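Cytochrome P450 (Picrophilus torridus, PDB 2RFB) binds heme b and, as a member of the cytochrome P450 family, probably acts as a monooxygenase in this thermoacidophilic archaeon. Local coordinates at residues A[116-119]-A[120-123]; A[142-145]-A[146-150]. All blocks are in the same frame, centred on the assembly; numbering follows the deposited sequence.

Interaction 1: A[116-119]-A[120-123]; sequences SDMP and LFKL
The backbone N of F121 gives its hydrogen to D117 O at 2.9 Å, a nearly straight bond (166° at the hydrogen) that starts the i to i+4 pattern of helix 118-129. K122 N follows with a bond to M118 O at 3.0 Å, and L123 N with one to P119 O at 3.2 Å. D117 itself still belongs to a 3-10 turn, yet its carbonyl already serves the helix. P119 suits the first turn because a proline nitrogen has no hydrogen to offer, and at this place in a helix none is called for; its carbonyl is used in the normal way.

On one flank M118 and F121 meet in a Met-aromatic contact. M118 SD approaches the F121 ring only obliquely, 5.5 Å from its centroid, and lies 4.4 Å from F121 CD2. F121 CG stands anti to the backbone N (chi1 178°), which carries the phenyl group away from the first turn to touch S108 and L111 of helix 101-111 and I113. K122 runs beside M118, its aliphatic CE 4.2 Å from M118 CG, and K122 CG and CD each pass 3.4 Å from M118 O. L120 and L123 turn to helix 136-153, where they touch M144 and V140.

D117 is a buried residue, and its carboxylate finds its mate in R147 of helix 136-153, a salt bridge that would probably offset the cost of burying charge. The helix start thus combines backbone bonds, a sulfur-ring contact and one paired charge, presenting apolar groups to two neighbouring helices.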
ATOM      1  N   SER A 116      24.627   1.269  -8.344  1.00 72.92           N
ATOM      2  CA  SER A 116      24.803   1.520  -9.784  1.00 72.18           C
ATOM      3  C   SER A 116      23.577   1.193 -10.677  1.00 71.79           C
ATOM      4  O   SER A 116      23.613   1.434 -11.887  1.00 72.16           O
ATOM      5  CB  SER A 116      26.043   0.785 -10.297  1.00 72.10           C
ATOM      6  OG  SER A 116      25.984  -0.601 -10.001  1.00 72.28           O
ATOM      7  N   ASP A 117      22.510   0.657 -10.090  1.00 70.40           N
ATOM      8  CA  ASP A 117      21.337   0.244 -10.855  1.00 69.61           C
ATOM      9  C   ASP A 117      20.131   1.056 -10.472  1.00 68.55           C
ATOM     10  O   ASP A 117      19.040   0.879 -11.007  1.00 67.60           O
ATOM     11  CB  ASP A 117      21.064  -1.248 -10.667  1.00 69.07           C
ATOM     12  CG  ASP A 117      21.967  -2.095 -11.519  1.00 71.22           C
ATOM     13  OD1 ASP A 117      22.434  -1.571 -12.579  1.00 71.88           O
ATOM     14  OD2 ASP A 117      22.226  -3.270 -11.135  1.00 71.81           O
ATOM     15  N   MET A 118      20.370   1.967  -9.543  1.00 68.47           N
ATOM     16  CA  MET A 118      19.351   2.813  -8.970  1.00 68.32           C
ATOM     17  C   MET A 118      18.624   3.662 -10.022  1.00 66.76           C
ATOM     18  O   MET A 118      17.396   3.660 -10.037  1.00 67.43           O
ATOM     19  CB  MET A 118      19.961   3.656  -7.850  1.00 69.01           C
ATOM     20  CG  MET A 118      19.123   3.797  -6.590  1.00 74.06           C
ATOM     21  SD  MET A 118      18.040   2.393  -6.239  1.00 82.67           S
ATOM     22  CE  MET A 118      19.220   1.303  -5.471  1.00 83.23           C
ATOM     23  N   PRO A 119      19.354   4.374 -10.905  1.00 65.82           N
ATOM     24  CA  PRO A 119      18.593   5.146 -11.914  1.00 65.48           C
ATOM     25  C   PRO A 119      17.613   4.305 -12.761  1.00 65.22           C
ATOM     26  O   PRO A 119      16.462   4.723 -12.976  1.00 65.99           O
ATOM     27  CB  PRO A 119      19.693   5.800 -12.793  1.00 65.01           C
ATOM     28  CG  PRO A 119      20.942   5.766 -11.968  1.00 64.28           C
ATOM     29  CD  PRO A 119      20.820   4.572 -11.048  1.00 65.90           C
ATOM     30  N   LEU A 120      18.043   3.137 -13.212  1.00 64.81           N
ATOM     31  CA  LEU A 120      17.209   2.300 -14.046  1.00 65.53           C
ATOM     32  C   LEU A 120      16.073   1.677 -13.233  1.00 66.40           C
ATOM     33  O   LEU A 120      14.921   1.616 -13.702  1.00 65.88           O
ATOM     34  CB  LEU A 120      18.042   1.222 -14.715  1.00 65.68           C
ATOM     35  CG  LEU A 120      17.266   0.181 -15.511  1.00 66.82           C
ATOM     36  CD1 LEU A 120      16.672   0.824 -16.764  1.00 68.04           C
ATOM     37  CD2 LEU A 120      18.165  -1.005 -15.859  1.00 66.48           C
ATOM     38  N   PHE A 121      16.385   1.237 -12.011  1.00 66.68           N
ATOM     39  CA  PHE A 121      15.343   0.722 -11.136  1.00 67.75           C
ATOM     40  C   PHE A 121      14.213   1.734 -10.918  1.00 68.31           C
ATOM     41  O   PHE A 121      13.048   1.380 -10.915  1.00 67.76           O
ATOM     42  CB  PHE A 121      15.914   0.211  -9.804  1.00 67.72           C
ATOM     43  CG  PHE A 121      14.864  -0.291  -8.848  1.00 65.18           C
ATOM     44  CD1 PHE A 121      14.342  -1.564  -8.989  1.00 65.55           C
ATOM     45  CD2 PHE A 121      14.413   0.516  -7.807  1.00 64.07           C
ATOM     46  CE1 PHE A 121      13.364  -2.060  -8.115  1.00 64.62           C
ATOM     47  CE2 PHE A 121      13.445   0.039  -6.915  1.00 66.54           C
ATOM     48  CZ  PHE A 121      12.918  -1.249  -7.069  1.00 66.00           C
ATOM     49  N   LYS A 122      14.565   2.995 -10.769  1.00 69.45           N
ATOM     50  CA  LYS A 122      13.548   4.012 -10.544  1.00 70.74           C
ATOM     51  C   LYS A 122      12.694   4.247 -11.805  1.00 70.28           C
ATOM     52  O   LYS A 122      11.476   4.420 -11.711  1.00 71.46           O
ATOM     53  CB  LYS A 122      14.193   5.320 -10.068  1.00 71.39           C
ATOM     54  CG  LYS A 122      14.802   5.299  -8.648  1.00 74.03           C
ATOM     55  CD  LYS A 122      15.927   6.370  -8.628  1.00 79.06           C
ATOM     56  CE  LYS A 122      16.323   6.908  -7.230  1.00 80.37           C
ATOM     57  NZ  LYS A 122      17.121   8.225  -7.358  1.00 78.76           N
ATOM     58  N   LEU A 123      13.309   4.228 -12.979  1.00 69.51           N
ATOM     59  CA  LEU A 123      12.550   4.340 -14.227  1.00 69.17           C
ATOM     60  C   LEU A 123      11.609   3.130 -14.377  1.00 69.18           C
ATOM     61  O   LEU A 123      10.403   3.280 -14.557  1.00 69.94           O
ATOM     62  CB  LEU A 123      13.498   4.476 -15.415  1.00 68.94           C
ATOM     63  CG  LEU A 123      13.008   5.145 -16.702  1.00 69.76           C
ATOM     64  CD1 LEU A 123      12.691   6.624 -16.516  1.00 68.00           C
ATOM     65  CD2 LEU A 123      14.070   4.981 -17.794  1.00 69.29           C
TER

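Interaction 2: A[142-145]-A[146-150]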
ATOM      1  N   ASN A 142      13.084  -4.467 -20.392  1.00 61.37           N
ATOM      2  CA  ASN A 142      13.945  -5.532 -20.835  1.00 61.24           C
ATOM      3  C   ASN A 142      15.298  -5.322 -20.212  1.00 61.91           C
ATOM      4  O   ASN A 142      15.973  -6.276 -19.836  1.00 62.53           O
ATOM      5  CB  ASN A 142      14.051  -5.585 -22.357  1.00 60.58           C
ATOM      6  CG  ASN A 142      12.929  -6.359 -22.993  1.00 59.04           C
ATOM      7  OD1 ASN A 142      12.642  -6.191 -24.169  1.00 61.48           O
ATOM      8  ND2 ASN A 142      12.309  -7.229 -22.239  1.00 58.79           N
ATOM      9  N   ARG A 143      15.677  -4.050 -20.107  1.00 62.15           N
ATOM     10  CA  ARG A 143      16.899  -3.661 -19.472  1.00 61.96           C
ATOM     11  C   ARG A 143      16.873  -3.994 -17.990  1.00 62.40           C
ATOM     12  O   ARG A 143      17.835  -4.576 -17.502  1.00 63.39           O
ATOM     13  CB  ARG A 143      17.166  -2.191 -19.690  1.00 62.00           C
ATOM     14  CG  ARG A 143      18.573  -1.932 -20.238  1.00 63.55           C
ATOM     15  CD  ARG A 143      18.754  -0.509 -20.650  1.00 64.44           C
ATOM     16  NE  ARG A 143      20.143  -0.269 -20.995  1.00 67.32           N
ATOM     17  CZ  ARG A 143      21.047   0.290 -20.194  1.00 67.90           C
ATOM     18  NH1 ARG A 143      20.733   0.689 -18.966  1.00 66.61           N
ATOM     19  NH2 ARG A 143      22.287   0.442 -20.639  1.00 68.99           N
ATOM     20  N   MET A 144      15.793  -3.677 -17.277  1.00 61.95           N
ATOM     21  CA  MET A 144      15.768  -3.945 -15.850  1.00 62.53           C
ATOM     22  C   MET A 144      15.801  -5.437 -15.518  1.00 62.61           C
ATOM     23  O   MET A 144      16.460  -5.845 -14.573  1.00 63.10           O
ATOM     24  CB  MET A 144      14.553  -3.310 -15.183  1.00 63.58           C
ATOM     25  CG  MET A 144      14.623  -3.285 -13.616  1.00 64.73           C
ATOM     26  SD  MET A 144      16.192  -2.566 -13.018  1.00 68.23           S
ATOM     27  CE  MET A 144      16.662  -3.800 -11.815  1.00 67.73           C
ATOM     28  N   VAL A 145      15.077  -6.237 -16.299  1.00 61.93           N
ATOM     29  CA  VAL A 145      14.936  -7.668 -16.080  1.00 60.48           C
ATOM     30  C   VAL A 145      16.281  -8.308 -16.329  1.00 60.47           C
ATOM     31  O   VAL A 145      16.741  -9.166 -15.598  1.00 60.83           O
ATOM     32  CB  VAL A 145      13.820  -8.246 -17.006  1.00 60.29           C
ATOM     33  CG1 VAL A 145      13.949  -9.723 -17.241  1.00 58.34           C
ATOM     34  CG2 VAL A 145      12.477  -7.935 -16.425  1.00 58.55           C
ATOM     35  N   SER A 146      16.931  -7.870 -17.376  1.00 60.39           N
ATOM     36  CA  SER A 146      18.300  -8.265 -17.577  1.00 59.66           C
ATOM     37  C   SER A 146      19.175  -8.016 -16.316  1.00 59.49           C
ATOM     38  O   SER A 146      19.781  -8.948 -15.809  1.00 59.60           O
ATOM     39  CB  SER A 146      18.851  -7.589 -18.801  1.00 58.24           C
ATOM     40  OG  SER A 146      20.143  -8.095 -19.029  1.00 60.48           O
ATOM     41  N   ARG A 147      19.222  -6.795 -15.788  1.00 59.64           N
ATOM     42  CA  ARG A 147      19.994  -6.538 -14.558  1.00 59.96           C
ATOM     43  C   ARG A 147      19.525  -7.414 -13.402  1.00 59.69           C
ATOM     44  O   ARG A 147      20.338  -7.942 -12.652  1.00 59.40           O
ATOM     45  CB  ARG A 147      19.948  -5.065 -14.123  1.00 59.91           C
ATOM     46  CG  ARG A 147      20.972  -4.149 -14.766  1.00 62.19           C
ATOM     47  CD  ARG A 147      22.447  -4.605 -14.599  1.00 66.35           C
ATOM     48  NE  ARG A 147      22.783  -4.938 -13.209  1.00 68.92           N
ATOM     49  CZ  ARG A 147      23.793  -5.729 -12.837  1.00 71.44           C
ATOM     50  NH1 ARG A 147      24.611  -6.286 -13.750  1.00 72.05           N
ATOM     51  NH2 ARG A 147      23.994  -5.961 -11.540  1.00 70.89           N
ATOM     52  N   LEU A 148      18.218  -7.579 -13.277  1.00 59.65           N
ATOM     53  CA  LEU A 148      17.654  -8.403 -12.211  1.00 60.56           C
ATOM     54  C   LEU A 148      18.269  -9.794 -12.144  1.00 61.11           C
ATOM     55  O   LEU A 148      18.550 -10.305 -11.057  1.00 61.64           O
ATOM     56  CB  LEU A 148      16.131  -8.515 -12.340  1.00 60.09           C
ATOM     57  CG  LEU A 148      15.339  -7.331 -11.778  1.00 61.85           C
ATOM     58  CD1 LEU A 148      13.846  -7.568 -11.927  1.00 61.51           C
ATOM     59  CD2 LEU A 148      15.681  -7.032 -10.287  1.00 63.11           C
ATOM     60  N   LEU A 149      18.467 -10.396 -13.309  1.00 61.30           N
ATOM     61  CA  LEU A 149      18.987 -11.730 -13.390  1.00 62.18           C
ATOM     62  C   LEU A 149      20.440 -11.771 -12.938  1.00 62.85           C
ATOM     63  O   LEU A 149      20.867 -12.721 -12.299  1.00 62.86           O
ATOM     64  CB  LEU A 149      18.826 -12.276 -14.814  1.00 61.99           C
ATOM     65  CG  LEU A 149      17.373 -12.517 -15.286  1.00 62.21           C
ATOM     66  CD1 LEU A 149      17.349 -13.080 -16.698  1.00 61.26           C
ATOM     67  CD2 LEU A 149      16.570 -13.427 -14.349  1.00 58.69           C
ATOM     68  N   GLU A 150      21.196 -10.731 -13.259  1.00 64.11           N
ATOM     69  CA  GLU A 150      22.560 -10.613 -12.756  1.00 65.25           C
ATOM     70  C   GLU A 150      22.569 -10.487 -11.224  1.00 65.82           C
ATOM     71  O   GLU A 150      23.356 -11.124 -10.557  1.00 66.05           O
ATOM     72  CB  GLU A 150      23.291  -9.451 -13.445  1.00 65.25           C
ATOM     73  CG  GLU A 150      24.327  -9.824 -14.571  1.00 66.27           C
ATOM     74  CD  GLU A 150      24.158 -11.226 -15.211  1.00 68.16           C
ATOM     75  OE1 GLU A 150      23.024 -11.607 -15.613  1.00 66.66           O
ATOM     76  OE2 GLU A 150      25.192 -11.942 -15.348  1.00 68.49           O
TER
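M144 leaves the backbone with CG anti to its N (chi1 -167°) and then bends at both of its next torsions, while L148, one turn on, sets CG anti to its own carbonyl carbon (chi1 -82°). These turns bring the methyl CE of M144 to 3.7 Å from L148 CD2 and 3.8 Å from L148 CG, the two side chains crossing at a slant. An unbranched methionine can reach forward along the helix in this way, and the forked leucine offers a compact surface for it. M144 CE also passes 4.2 Å from R147 CB.

Beneath the side chains runs regular alpha-helical bonding. L148 N binds M144 O at 2.8 Å, so the residues that touch through their side chains are also joined through the backbone. The same step links S146 N to N142 O, R147 N to R143 O and L149 N to V145 O. L148 CG, 3.4 Å from M144 O, and L149 CG, 3.4 Å from V145 O, lie close to the carbonyls of the preceding turn. Cut back to an alanine here, the L148 side chain would lose the branches that meet M144 CE, and a gap would probably open beside W124 and I179, leaving the methionine end freer to turn.

R147 bends at chi2 and chi3, and the length and folding of its chain let the guanidinium leave this helix for D117, at the start of helix 118-129. M144 and L148 both touch W124 of that helix. Farther along, L148 touches I179 and L149 touches M175, which puts this part of helix 136-153 in contact with both helix 118-129 and helix 175-206.

Interaction 1 opens helix 118-129 and interaction 2 lies in the middle and later turns of helix 136-153, the next helix in the chain. Their centres are about 11 Å apart, on the same side of the centre of this P450 chain, nearly half of it helix. The helices meet directly. The salt bridge from D117 OD2 to R147 NE is 2.7 Å long, and L120 CD2 packs 3.8 Å from M144 CA. F121 CA, meanwhile, lies 3.9 Å from M144 SD. Residues of each local contact, D117, L120 and F121 in one and M144 and R147 in the other, thus also join the two helices. The pair lies away from the residues that bind the heme, although the F121 side chain is about 10 Å from it.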